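Local atomic coordinates of yeast glycogen phosphorylase (Saccharomyces cerevisiae, PDB entry 1YGP), a protein that belongs to the carbohydrate phosphorylase family, a group of enzymes with the two-domain GT-B architecture, and holds a pyridoxal-5'-phosphate. Residues A[198-203]-A[666-671]; A[589-594]-A[689-694]; A[598-603]-A[648-653]. All blocks are in the same frame, centred on the assembly; numbering follows the deposited sequence.

Contact 1. Residues A[198-203]-A[666-671]; sequences QKIIDG and LIIKLI
The carbonyl oxygen of Gly203 sits against the helix backbone at Lys669: Gly203 O receives a CA-H...O contact from Lys669 CA at 3.2 Å, 150° at the hydrogen, and a hydrogen bond from Asn672 ND2 one residue beyond the helical segment. The oxygen belongs to a β-hairpin whose two-residue turn, Asp202-Gly203, has the positive phi values of a type I' turn. The tip of this hairpin rests on helix 662-678, which packs against the parallel sheet of the C-terminal Rossmann-like domain.

Lys669 bends round the turn. Its CG is anti to the backbone N (chi1 179°), and a kink at chi2 (56°) folds the aliphatic part over the glycine, with Lys669 CD 3.4 Å from Gly203 O. NZ then passes beside the Asp202 carbonyl without a hydrogen bond to it; NZ makes a weak hydrogen bond to Tyr204 OH and a long, weak ion pair with Glu803.

Further back along the strand the contact turns apolar. Ile200 reaches over with CD1, which meets Ile668 CG2 at 3.9 Å, and Phe692 of strand 688-693 packs against both isoleucines. Gln198 stretches out fully beside them, its amide held by Gln205 at OE1 and by Gly655 O at NE2. Even so, Gln198 OE1 comes to 4.1 Å from Ile668 CD1, the far end of that branch.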
ATOM      1  N   GLN A 198      16.458 -12.185  -6.726  1.00 12.58           N
ATOM      2  CA  GLN A 198      17.099 -13.442  -7.040  1.00 13.94           C
ATOM      3  C   GLN A 198      17.268 -14.374  -5.842  1.00 16.50           C
ATOM      4  O   GLN A 198      17.808 -13.983  -4.792  1.00 17.09           O
ATOM      5  CB  GLN A 198      18.458 -13.102  -7.684  1.00 13.90           C
ATOM      6  CG  GLN A 198      19.371 -14.300  -7.810  1.00 11.06           C
ATOM      7  CD  GLN A 198      20.646 -14.052  -8.564  1.00 12.11           C
ATOM      8  OE1 GLN A 198      20.716 -14.250  -9.776  1.00 13.85           O
ATOM      9  NE2 GLN A 198      21.704 -13.652  -7.879  1.00 11.12           N
ATOM     10  N   LYS A 199      16.823 -15.616  -6.001  1.00 14.75           N
ATOM     11  CA  LYS A 199      17.101 -16.628  -5.013  1.00 14.31           C
ATOM     12  C   LYS A 199      17.911 -17.651  -5.777  1.00 13.68           C
ATOM     13  O   LYS A 199      17.614 -17.902  -6.950  1.00 12.08           O
ATOM     14  CB  LYS A 199      15.843 -17.311  -4.487  1.00 20.58           C
ATOM     15  CG  LYS A 199      14.751 -16.353  -4.094  1.00 29.55           C
ATOM     16  CD  LYS A 199      13.819 -16.999  -3.101  1.00 37.11           C
ATOM     17  CE  LYS A 199      13.042 -15.892  -2.364  1.00 43.63           C
ATOM     18  NZ  LYS A 199      13.913 -14.974  -1.633  1.00 45.00           N
ATOM     19  N   ILE A 200      18.973 -18.224  -5.217  1.00 13.61           N
ATOM     20  CA  ILE A 200      19.647 -19.301  -5.908  1.00 15.33           C
ATOM     21  C   ILE A 200      19.074 -20.602  -5.342  1.00 20.57           C
ATOM     22  O   ILE A 200      19.397 -21.021  -4.235  1.00 22.99           O
ATOM     23  CB  ILE A 200      21.151 -19.188  -5.684  1.00 12.10           C
ATOM     24  CG1 ILE A 200      21.682 -17.892  -6.266  1.00 15.40           C
ATOM     25  CG2 ILE A 200      21.829 -20.369  -6.360  1.00 14.33           C
ATOM     26  CD1 ILE A 200      21.491 -17.777  -7.799  1.00 10.98           C
ATOM     27  N   ILE A 201      18.165 -21.251  -6.059  1.00 25.52           N
ATOM     28  CA  ILE A 201      17.523 -22.476  -5.622  1.00 28.76           C
ATOM     29  C   ILE A 201      18.170 -23.576  -6.415  1.00 32.40           C
ATOM     30  O   ILE A 201      18.159 -23.602  -7.646  1.00 35.34           O
ATOM     31  CB  ILE A 201      16.018 -22.338  -5.886  1.00 30.02           C
ATOM     32  CG1 ILE A 201      15.465 -21.840  -4.572  1.00 32.26           C
ATOM     33  CG2 ILE A 201      15.323 -23.605  -6.366  1.00 27.17           C
ATOM     34  CD1 ILE A 201      14.013 -21.353  -4.660  1.00 36.16           C
ATOM     35  N   ASP A 202      18.846 -24.427  -5.652  1.00 35.43           N
ATOM     36  CA  ASP A 202      19.541 -25.600  -6.177  1.00 35.74           C
ATOM     37  C   ASP A 202      20.619 -25.269  -7.195  1.00 30.82           C
ATOM     38  O   ASP A 202      20.823 -25.961  -8.186  1.00 28.12           O
ATOM     39  CB  ASP A 202      18.514 -26.553  -6.796  1.00 40.82           C
ATOM     40  CG  ASP A 202      19.006 -27.980  -6.804  1.00 46.21           C
ATOM     41  OD1 ASP A 202      19.201 -28.529  -5.715  1.00 50.81           O
ATOM     42  OD2 ASP A 202      19.196 -28.518  -7.897  1.00 51.26           O
ATOM     43  N   GLY A 203      21.308 -24.159  -6.943  1.00 30.80           N
ATOM     44  CA  GLY A 203      22.394 -23.710  -7.803  1.00 27.77           C
ATOM     45  C   GLY A 203      21.932 -22.929  -9.024  1.00 25.07           C
ATOM     46  O   GLY A 203      22.752 -22.464  -9.827  1.00 23.11           O
ATOM     47  N   LEU A 666      23.283 -20.668 -17.247  1.00 17.19           N
ATOM     48  CA  LEU A 666      24.170 -21.825 -17.129  1.00 16.94           C
ATOM     49  C   LEU A 666      25.400 -21.432 -16.361  1.00 17.27           C
ATOM     50  O   LEU A 666      25.847 -22.209 -15.511  1.00 17.97           O
ATOM     51  CB  LEU A 666      24.711 -22.376 -18.446  1.00 16.06           C
ATOM     52  CG  LEU A 666      23.986 -23.494 -19.158  1.00 24.91           C
ATOM     53  CD1 LEU A 666      24.730 -23.873 -20.430  1.00 24.88           C
ATOM     54  CD2 LEU A 666      23.898 -24.696 -18.227  1.00 28.08           C
ATOM     55  N   ILE A 667      25.917 -20.217 -16.604  1.00 14.85           N
ATOM     56  CA  ILE A 667      27.152 -19.826 -15.970  1.00 14.59           C
ATOM     57  C   ILE A 667      26.940 -19.732 -14.466  1.00 20.23           C
ATOM     58  O   ILE A 667      27.819 -20.155 -13.696  1.00 24.47           O
ATOM     59  CB  ILE A 667      27.635 -18.502 -16.578  1.00 10.98           C
ATOM     60  CG1 ILE A 667      28.040 -18.770 -18.030  1.00  7.66           C
ATOM     61  CG2 ILE A 667      28.822 -17.941 -15.786  1.00 11.66           C
ATOM     62  CD1 ILE A 667      28.548 -17.565 -18.858  1.00  7.97           C
ATOM     63  N   ILE A 668      25.759 -19.294 -14.013  1.00 18.13           N
ATOM     64  CA  ILE A 668      25.498 -19.256 -12.581  1.00 11.31           C
ATOM     65  C   ILE A 668      25.499 -20.679 -12.049  1.00 11.86           C
ATOM     66  O   ILE A 668      26.122 -20.886 -11.006  1.00 17.70           O
ATOM     67  CB  ILE A 668      24.152 -18.547 -12.312  1.00  6.28           C
ATOM     68  CG1 ILE A 668      24.264 -17.065 -12.707  1.00  3.38           C
ATOM     69  CG2 ILE A 668      23.796 -18.660 -10.847  1.00  2.00           C
ATOM     70  CD1 ILE A 668      23.020 -16.177 -12.537  1.00  2.00           C
ATOM     71  N   LYS A 669      24.921 -21.682 -12.729  1.00 11.67           N
ATOM     72  CA  LYS A 669      24.897 -23.043 -12.197  1.00 12.66           C
ATOM     73  C   LYS A 669      26.323 -23.566 -12.118  1.00 17.26           C
ATOM     74  O   LYS A 669      26.739 -24.102 -11.083  1.00 16.97           O
ATOM     75  CB  LYS A 669      24.065 -23.980 -13.083  1.00 12.73           C
ATOM     76  CG  LYS A 669      23.976 -25.444 -12.637  1.00 10.42           C
ATOM     77  CD  LYS A 669      23.449 -25.470 -11.213  1.00 22.96           C
ATOM     78  CE  LYS A 669      23.552 -26.798 -10.465  1.00 24.95           C
ATOM     79  NZ  LYS A 669      22.623 -27.766 -11.009  1.00 28.61           N
ATOM     80  N   LEU A 670      27.105 -23.306 -13.165  1.00 18.13           N
ATOM     81  CA  LEU A 670      28.477 -23.752 -13.234  1.00 19.17           C
ATOM     82  C   LEU A 670      29.305 -23.213 -12.084  1.00 18.23           C
ATOM     83  O   LEU A 670      30.042 -24.019 -11.500  1.00 20.61           O
ATOM     84  CB  LEU A 670      29.070 -23.324 -14.575  1.00 23.90           C
ATOM     85  CG  LEU A 670      30.265 -24.045 -15.229  1.00 24.18           C
ATOM     86  CD1 LEU A 670      31.367 -23.007 -15.396  1.00 20.81           C
ATOM     87  CD2 LEU A 670      30.706 -25.279 -14.430  1.00 20.20           C
ATOM     88  N   ILE A 671      29.167 -21.933 -11.696  1.00 18.40           N
ATOM     89  CA  ILE A 671      29.916 -21.359 -10.575  1.00 16.16           C
ATOM     90  C   ILE A 671      29.533 -22.115  -9.312  1.00 19.73           C
ATOM     91  O   ILE A 671      30.401 -22.532  -8.538  1.00 21.46           O
ATOM     92  CB  ILE A 671      29.589 -19.871 -10.383  1.00 11.19           C
ATOM     93  CG1 ILE A 671      29.978 -19.058 -11.607  1.00 16.34           C
ATOM     94  CG2 ILE A 671      30.381 -19.343  -9.209  1.00 11.70           C
ATOM     95  CD1 ILE A 671      29.390 -17.619 -11.707  1.00 11.22           C
TER

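Contact 2. Residues A[589-594]-A[689-694]; sequences VDIINR and KVVFVA
Lys689, Ile591 and Val691 carry this contact, in which the loop between helix 562-584 and strand 601-606 packs against strand 688-693 at Lys689 and Val691. That strand is an outer one of the six-stranded parallel sheet in the Rossmann-like C-terminal domain. Lys689 and Val691 are two residues apart, so both leave the strand on the same face, the one the loop covers.

Lys689 supplies the polar part. Its ammonium group donates to the backbone carbonyl of Ile591, NZ to O 3.0 Å, approaching at a C=O...N angle of 159° and tilted only 16° from the carbonyl plane. The chain gets there by bending twice: CB and CG lead it off the strand, a turn at chi2 (-71°) carries it aside, and another at chi4 brings NZ up to the oxygen. Lys689 CD and CE also run past the same oxygen, so the end of the chain lies alongside the loop backbone, with Asn593 N 4.0 Å from NZ.

Next to this bond the contact is greasy. Ile591 and Val691 meet at an angle through their CG2 methyls, 3.9 Å apart. Ile592 reaches the valine more loosely, and Ile582 of helix 562-584 touches all three, making the helix the third wall.

The loop is braced within itself, on its far side from the strand, by a salt bridge between residues four apart. Arg594 NH1 lies 2.8 Å from Asp590 OD1, while its other terminal nitrogen, NH2, pairs with Asp580 OD1 on helix 562-584.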
ATOM      1  N   VAL A 589      26.541 -21.157   9.075  1.00 43.01           N
ATOM      2  CA  VAL A 589      27.747 -21.904   8.715  1.00 40.08           C
ATOM      3  C   VAL A 589      28.748 -21.010   7.982  1.00 38.62           C
ATOM      4  O   VAL A 589      28.388 -20.229   7.095  1.00 36.84           O
ATOM      5  CB  VAL A 589      27.405 -23.080   7.813  1.00 34.88           C
ATOM      6  N   ASP A 590      30.009 -21.031   8.415  1.00 37.89           N
ATOM      7  CA  ASP A 590      31.047 -20.263   7.748  1.00 42.01           C
ATOM      8  C   ASP A 590      31.461 -21.002   6.476  1.00 43.75           C
ATOM      9  O   ASP A 590      31.418 -22.237   6.475  1.00 45.46           O
ATOM     10  CB  ASP A 590      32.290 -20.094   8.648  1.00 45.56           C
ATOM     11  CG  ASP A 590      32.336 -18.881   9.587  1.00 45.43           C
ATOM     12  OD1 ASP A 590      32.159 -17.749   9.134  1.00 44.69           O
ATOM     13  OD2 ASP A 590      32.586 -19.062  10.777  1.00 45.51           O
ATOM     14  N   ILE A 591      31.775 -20.299   5.373  1.00 41.89           N
ATOM     15  CA  ILE A 591      32.312 -20.956   4.185  1.00 41.39           C
ATOM     16  C   ILE A 591      33.803 -20.657   4.226  1.00 43.04           C
ATOM     17  O   ILE A 591      34.648 -21.551   4.168  1.00 45.58           O
ATOM     18  CB  ILE A 591      31.780 -20.401   2.820  1.00 45.35           C
ATOM     19  CG1 ILE A 591      30.260 -20.351   2.767  1.00 43.46           C
ATOM     20  CG2 ILE A 591      32.321 -21.301   1.696  1.00 41.60           C
ATOM     21  CD1 ILE A 591      29.534 -21.694   2.968  1.00 49.10           C
ATOM     22  N   ILE A 592      34.151 -19.369   4.334  1.00 42.22           N
ATOM     23  CA  ILE A 592      35.547 -18.954   4.319  1.00 42.48           C
ATOM     24  C   ILE A 592      36.171 -19.293   5.657  1.00 45.20           C
ATOM     25  O   ILE A 592      35.569 -19.037   6.707  1.00 51.96           O
ATOM     26  CB  ILE A 592      35.632 -17.439   4.038  1.00 39.20           C
ATOM     27  CG1 ILE A 592      35.145 -17.203   2.620  1.00 37.58           C
ATOM     28  CG2 ILE A 592      37.053 -16.910   4.205  1.00 38.20           C
ATOM     29  CD1 ILE A 592      35.087 -15.724   2.220  1.00 37.84           C
ATOM     30  N   ASN A 593      37.381 -19.851   5.600  1.00 43.52           N
ATOM     31  CA  ASN A 593      38.133 -20.241   6.790  1.00 43.78           C
ATOM     32  C   ASN A 593      38.727 -19.012   7.476  1.00 41.69           C
ATOM     33  O   ASN A 593      39.722 -18.456   7.016  1.00 39.91           O
ATOM     34  CB  ASN A 593      39.219 -21.202   6.342  1.00 48.97           C
ATOM     35  CG  ASN A 593      40.087 -21.796   7.439  1.00 51.23           C
ATOM     36  OD1 ASN A 593      40.168 -23.019   7.541  1.00 53.57           O
ATOM     37  ND2 ASN A 593      40.833 -21.052   8.237  1.00 55.33           N
ATOM     38  N   ARG A 594      38.166 -18.595   8.608  1.00 40.44           N
ATOM     39  CA  ARG A 594      38.593 -17.362   9.263  1.00 40.63           C
ATOM     40  C   ARG A 594      40.041 -17.299   9.738  1.00 42.56           C
ATOM     41  O   ARG A 594      40.631 -16.217   9.787  1.00 45.02           O
ATOM     42  CB  ARG A 594      37.661 -17.077  10.442  1.00 37.88           C
ATOM     43  CG  ARG A 594      36.196 -17.085  10.005  1.00 37.09           C
ATOM     44  CD  ARG A 594      35.286 -16.654  11.127  1.00 37.47           C
ATOM     45  NE  ARG A 594      34.677 -15.376  10.809  1.00 39.96           N
ATOM     46  CZ  ARG A 594      33.366 -15.146  10.949  1.00 37.16           C
ATOM     47  NH1 ARG A 594      32.531 -16.075  11.395  1.00 35.08           N
ATOM     48  NH2 ARG A 594      32.877 -13.963  10.600  1.00 37.94           N
ATOM     49  N   LYS A 689      38.491 -21.418  -2.078  1.00 30.20           N
ATOM     50  CA  LYS A 689      37.038 -21.422  -1.857  1.00 25.95           C
ATOM     51  C   LYS A 689      36.378 -20.600  -2.962  1.00 25.71           C
ATOM     52  O   LYS A 689      36.969 -19.631  -3.461  1.00 27.58           O
ATOM     53  CB  LYS A 689      36.659 -20.774  -0.534  1.00 23.29           C
ATOM     54  CG  LYS A 689      37.162 -21.492   0.710  1.00 26.11           C
ATOM     55  CD  LYS A 689      36.403 -22.792   0.888  1.00 28.89           C
ATOM     56  CE  LYS A 689      37.011 -23.703   1.938  1.00 28.23           C
ATOM     57  NZ  LYS A 689      37.055 -23.051   3.233  1.00 34.10           N
ATOM     58  N   VAL A 690      35.173 -20.934  -3.396  1.00 24.22           N
ATOM     59  CA  VAL A 690      34.434 -20.177  -4.406  1.00 23.21           C
ATOM     60  C   VAL A 690      33.144 -19.849  -3.669  1.00 22.51           C
ATOM     61  O   VAL A 690      32.577 -20.726  -3.009  1.00 24.32           O
ATOM     62  CB  VAL A 690      34.097 -21.024  -5.656  1.00 21.56           C
ATOM     63  CG1 VAL A 690      33.235 -20.255  -6.645  1.00 22.81           C
ATOM     64  CG2 VAL A 690      35.390 -21.416  -6.323  1.00 22.14           C
ATOM     65  N   VAL A 691      32.636 -18.627  -3.725  1.00 21.38           N
ATOM     66  CA  VAL A 691      31.426 -18.244  -3.010  1.00 17.19           C
ATOM     67  C   VAL A 691      30.578 -17.467  -4.016  1.00 17.58           C
ATOM     68  O   VAL A 691      31.144 -16.744  -4.848  1.00 21.29           O
ATOM     69  CB  VAL A 691      31.850 -17.373  -1.801  1.00 14.84           C
ATOM     70  CG1 VAL A 691      30.628 -16.736  -1.186  1.00 14.54           C
ATOM     71  CG2 VAL A 691      32.557 -18.211  -0.739  1.00  8.06           C
ATOM     72  N   PHE A 692      29.256 -17.594  -4.026  1.00 13.94           N
ATOM     73  CA  PHE A 692      28.422 -16.789  -4.909  1.00 12.55           C
ATOM     74  C   PHE A 692      27.469 -15.989  -4.026  1.00 15.16           C
ATOM     75  O   PHE A 692      26.753 -16.614  -3.249  1.00 20.99           O
ATOM     76  CB  PHE A 692      27.609 -17.673  -5.843  1.00  3.92           C
ATOM     77  CG  PHE A 692      26.746 -16.892  -6.831  1.00  4.34           C
ATOM     78  CD1 PHE A 692      25.448 -16.515  -6.498  1.00  5.95           C
ATOM     79  CD2 PHE A 692      27.252 -16.564  -8.089  1.00 11.11           C
ATOM     80  CE1 PHE A 692      24.675 -15.817  -7.420  1.00  9.60           C
ATOM     81  CE2 PHE A 692      26.478 -15.868  -9.010  1.00  9.53           C
ATOM     82  CZ  PHE A 692      25.185 -15.493  -8.672  1.00 10.49           C
ATOM     83  N   VAL A 693      27.367 -14.660  -4.054  1.00 14.87           N
ATOM     84  CA  VAL A 693      26.406 -13.943  -3.235  1.00  7.93           C
ATOM     85  C   VAL A 693      25.091 -13.683  -3.969  1.00 12.76           C
ATOM     86  O   VAL A 693      25.020 -13.026  -5.024  1.00 16.99           O
ATOM     87  CB  VAL A 693      27.074 -12.668  -2.795  1.00  5.18           C
ATOM     88  CG1 VAL A 693      26.096 -11.728  -2.096  1.00  2.00           C
ATOM     89  CG2 VAL A 693      28.214 -13.073  -1.853  1.00  2.26           C
ATOM     90  N   ALA A 694      23.985 -14.206  -3.433  1.00 14.10           N
ATOM     91  CA  ALA A 694      22.694 -13.974  -4.054  1.00  7.66           C
ATOM     92  C   ALA A 694      22.159 -12.579  -3.801  1.00  9.23           C
ATOM     93  O   ALA A 694      22.456 -11.928  -2.797  1.00  9.16           O
ATOM     94  CB  ALA A 694      21.669 -14.943  -3.537  1.00  6.39           C
TER

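Contact 3. Residues A[598-603]-A[648-653]; sequences DDTLFD and RKVSIF
Four backbone hydrogen bonds, each 2.9 Å from N to O, zip the two segments together: Leu601 N to Arg648 O, Val650 N to Leu601 O, Asp603 N to Val650 O, and Ile652 N to Asp603 O. This is parallel β pairing, the two strands of a β-α-β unit in the Rossmann-like C-terminal domain, linked by a connection that contains helices 615-634 and 639-645. Leu601 and Asp603 use both N and O here; Phe602 between them turns its backbone to Leu710 on the other side, making strand 601-606 an interior one.

Side chains from facing residues follow the same course. Phe602 and Val650 point the same way, with Val650 CB 4.2 Å above one ring face, offset toward the rim, and Thr600 CB in plane at the ring edge. Thr600 adds its methyl: CG2, anti to the backbone N, meets Val650 CG2, while OG1 lies 3.5 Å from Arg648 CD and hydrogen-bonds to Tyr596 O, earlier in the loop.

On the opposite face Leu601 and Lys649 lie side by side. The lysine chain passes the Asp603 carboxylate, CE 3.1 Å from OD2, and NZ, turned at chi4 (72°), completes a loose, diagonal salt bridge to the same OD2 at 3.5 Å.

The second shell differs by face. Helix 562-584 backs the Phe602 ring, whereas helix 820-840 covers Leu601 and Lys649. From that latter helix His831 NE2 makes a weak hydrogen bond to Asp603 OD2, the oxygen already paired with Lys649 NZ.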
ATOM      1  N   ASP A 598      44.285 -12.893   6.695  1.00 30.88           N
ATOM      2  CA  ASP A 598      45.211 -11.874   6.188  1.00 28.96           C
ATOM      3  C   ASP A 598      46.073 -12.392   5.048  1.00 29.76           C
ATOM      4  O   ASP A 598      46.651 -11.608   4.303  1.00 30.60           O
ATOM      5  CB  ASP A 598      46.161 -11.362   7.280  1.00 26.16           C
ATOM      6  CG  ASP A 598      46.856 -10.026   6.969  1.00 29.74           C
ATOM      7  OD1 ASP A 598      46.302  -9.214   6.226  1.00 34.67           O
ATOM      8  OD2 ASP A 598      47.956  -9.783   7.476  1.00 31.09           O
ATOM      9  N   ASP A 599      46.192 -13.705   4.877  1.00 29.27           N
ATOM     10  CA  ASP A 599      46.945 -14.242   3.777  1.00 27.82           C
ATOM     11  C   ASP A 599      45.961 -14.847   2.776  1.00 26.13           C
ATOM     12  O   ASP A 599      46.375 -15.543   1.840  1.00 27.83           O
ATOM     13  CB  ASP A 599      47.917 -15.265   4.357  1.00 32.26           C
ATOM     14  CG  ASP A 599      48.907 -15.863   3.360  1.00 37.85           C
ATOM     15  OD1 ASP A 599      49.686 -15.121   2.753  1.00 36.91           O
ATOM     16  OD2 ASP A 599      48.877 -17.084   3.187  1.00 41.31           O
ATOM     17  N   THR A 600      44.662 -14.579   2.886  1.00 23.92           N
ATOM     18  CA  THR A 600      43.706 -15.102   1.930  1.00 25.61           C
ATOM     19  C   THR A 600      43.391 -13.988   0.939  1.00 26.59           C
ATOM     20  O   THR A 600      42.870 -12.944   1.338  1.00 31.13           O
ATOM     21  CB  THR A 600      42.418 -15.526   2.630  1.00 24.34           C
ATOM     22  OG1 THR A 600      42.731 -16.416   3.692  1.00 29.51           O
ATOM     23  CG2 THR A 600      41.510 -16.236   1.660  1.00 22.62           C
ATOM     24  N   LEU A 601      43.696 -14.138  -0.353  1.00 24.66           N
ATOM     25  CA  LEU A 601      43.369 -13.095  -1.317  1.00 22.23           C
ATOM     26  C   LEU A 601      41.898 -13.246  -1.663  1.00 21.61           C
ATOM     27  O   LEU A 601      41.419 -14.323  -2.045  1.00 22.53           O
ATOM     28  CB  LEU A 601      44.164 -13.212  -2.624  1.00 19.78           C
ATOM     29  CG  LEU A 601      43.887 -12.204  -3.745  1.00 17.36           C
ATOM     30  CD1 LEU A 601      44.750 -10.968  -3.600  1.00 17.38           C
ATOM     31  CD2 LEU A 601      44.238 -12.836  -5.074  1.00 20.33           C
ATOM     32  N   PHE A 602      41.182 -12.154  -1.450  1.00 17.81           N
ATOM     33  CA  PHE A 602      39.798 -12.071  -1.831  1.00 16.59           C
ATOM     34  C   PHE A 602      39.758 -11.492  -3.242  1.00 14.19           C
ATOM     35  O   PHE A 602      40.187 -10.365  -3.523  1.00 15.11           O
ATOM     36  CB  PHE A 602      39.103 -11.206  -0.793  1.00 13.10           C
ATOM     37  CG  PHE A 602      38.690 -11.983   0.465  1.00 17.74           C
ATOM     38  CD1 PHE A 602      39.517 -12.948   1.053  1.00 19.11           C
ATOM     39  CD2 PHE A 602      37.453 -11.710   1.060  1.00 16.83           C
ATOM     40  CE1 PHE A 602      39.105 -13.618   2.208  1.00 16.08           C
ATOM     41  CE2 PHE A 602      37.057 -12.385   2.213  1.00 11.65           C
ATOM     42  CZ  PHE A 602      37.880 -13.335   2.786  1.00  7.81           C
ATOM     43  N   ASP A 603      39.285 -12.309  -4.158  1.00 12.08           N
ATOM     44  CA  ASP A 603      39.258 -11.973  -5.555  1.00 13.67           C
ATOM     45  C   ASP A 603      37.795 -11.953  -5.997  1.00 18.29           C
ATOM     46  O   ASP A 603      37.211 -13.046  -6.127  1.00 19.35           O
ATOM     47  CB  ASP A 603      40.090 -13.048  -6.238  1.00 11.43           C
ATOM     48  CG  ASP A 603      40.234 -13.038  -7.748  1.00 17.78           C
ATOM     49  OD1 ASP A 603      39.806 -12.086  -8.415  1.00 16.12           O
ATOM     50  OD2 ASP A 603      40.783 -14.016  -8.255  1.00 15.16           O
ATOM     51  N   ARG A 648      46.435 -19.438  -0.983  1.00 34.72           N
ATOM     52  CA  ARG A 648      45.100 -19.202  -0.430  1.00 32.08           C
ATOM     53  C   ARG A 648      44.319 -18.001  -0.978  1.00 30.68           C
ATOM     54  O   ARG A 648      44.708 -16.828  -0.821  1.00 28.11           O
ATOM     55  CB  ARG A 648      45.311 -19.120   1.074  1.00 35.08           C
ATOM     56  CG  ARG A 648      44.053 -19.161   1.905  1.00 39.77           C
ATOM     57  CD  ARG A 648      44.373 -19.508   3.353  1.00 47.22           C
ATOM     58  NE  ARG A 648      44.364 -20.949   3.578  1.00 52.13           N
ATOM     59  CZ  ARG A 648      45.473 -21.669   3.781  1.00 53.75           C
ATOM     60  NH1 ARG A 648      46.694 -21.115   3.793  1.00 50.31           N
ATOM     61  NH2 ARG A 648      45.340 -22.985   3.959  1.00 54.58           N
ATOM     62  N   LYS A 649      43.180 -18.340  -1.586  1.00 26.12           N
ATOM     63  CA  LYS A 649      42.345 -17.436  -2.359  1.00 21.82           C
ATOM     64  C   LYS A 649      40.884 -17.771  -2.083  1.00 21.42           C
ATOM     65  O   LYS A 649      40.553 -18.897  -1.688  1.00 25.05           O
ATOM     66  CB  LYS A 649      42.649 -17.658  -3.833  1.00 20.56           C
ATOM     67  CG  LYS A 649      42.243 -16.660  -4.902  1.00 17.79           C
ATOM     68  CD  LYS A 649      42.399 -17.401  -6.216  1.00 13.61           C
ATOM     69  CE  LYS A 649      42.475 -16.510  -7.468  1.00 17.81           C
ATOM     70  NZ  LYS A 649      43.723 -15.767  -7.612  1.00 14.83           N
ATOM     71  N   VAL A 650      39.999 -16.793  -2.265  1.00 18.64           N
ATOM     72  CA  VAL A 650      38.551 -16.943  -2.187  1.00 10.21           C
ATOM     73  C   VAL A 650      38.061 -16.159  -3.394  1.00  7.47           C
ATOM     74  O   VAL A 650      38.334 -14.949  -3.524  1.00  2.35           O
ATOM     75  CB  VAL A 650      37.903 -16.286  -0.933  1.00 10.80           C
ATOM     76  CG1 VAL A 650      36.404 -16.474  -1.000  1.00  4.83           C
ATOM     77  CG2 VAL A 650      38.347 -16.936   0.337  1.00  7.67           C
ATOM     78  N   SER A 651      37.392 -16.837  -4.299  1.00  4.84           N
ATOM     79  CA  SER A 651      36.759 -16.142  -5.402  1.00 12.92           C
ATOM     80  C   SER A 651      35.296 -15.836  -5.035  1.00 17.12           C
ATOM     81  O   SER A 651      34.490 -16.711  -4.676  1.00 18.10           O
ATOM     82  CB  SER A 651      36.827 -17.005  -6.631  1.00 11.24           C
ATOM     83  OG  SER A 651      38.177 -17.349  -6.934  1.00 14.73           O
ATOM     84  N   ILE A 652      34.943 -14.559  -5.090  1.00 18.21           N
ATOM     85  CA  ILE A 652      33.626 -14.073  -4.728  1.00 16.61           C
ATOM     86  C   ILE A 652      32.905 -13.696  -6.018  1.00 16.32           C
ATOM     87  O   ILE A 652      33.383 -12.835  -6.764  1.00 19.03           O
ATOM     88  CB  ILE A 652      33.826 -12.860  -3.784  1.00 15.45           C
ATOM     89  CG1 ILE A 652      34.540 -13.258  -2.490  1.00 15.05           C
ATOM     90  CG2 ILE A 652      32.472 -12.269  -3.478  1.00 16.09           C
ATOM     91  CD1 ILE A 652      33.682 -14.097  -1.520  1.00 15.76           C
ATOM     92  N   PHE A 653      31.797 -14.339  -6.363  1.00 17.77           N
ATOM     93  CA  PHE A 653      31.030 -13.969  -7.544  1.00 15.82           C
ATOM     94  C   PHE A 653      29.681 -13.446  -7.071  1.00 15.93           C
ATOM     95  O   PHE A 653      29.141 -13.895  -6.054  1.00 12.30           O
ATOM     96  CB  PHE A 653      30.785 -15.166  -8.456  1.00  9.87           C
ATOM     97  CG  PHE A 653      32.009 -15.694  -9.188  1.00 12.53           C
ATOM     98  CD1 PHE A 653      32.907 -16.553  -8.541  1.00 14.81           C
ATOM     99  CD2 PHE A 653      32.209 -15.378 -10.533  1.00 10.81           C
ATOM    100  CE1 PHE A 653      33.993 -17.098  -9.238  1.00  8.56           C
ATOM    101  CE2 PHE A 653      33.300 -15.933 -11.217  1.00 14.60           C
ATOM    102  CZ  PHE A 653      34.195 -16.793 -10.576  1.00  5.08           C
TER

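Contacts 2 and 3 are buried and share one parallel sheet: strand 649-654 lies between strands 601-606 and 688-693, and Val691 N reaches Ser651 O at 2.8 Å. Ile592 bridges the two by packing on Val650 and Phe602. Contact 1 is partly buried and sits across the sheet from the loop of contact 2, where helix 662-678 packs on Val690 and Phe692 and receives a hairpin from outside the sheet. The chemistry follows: regular backbone pairing in the interior at contact 3, one lysine-to-carbonyl bond with methyl packing at contact 2, and at contact 1 no direct hydrogen bond between the segments.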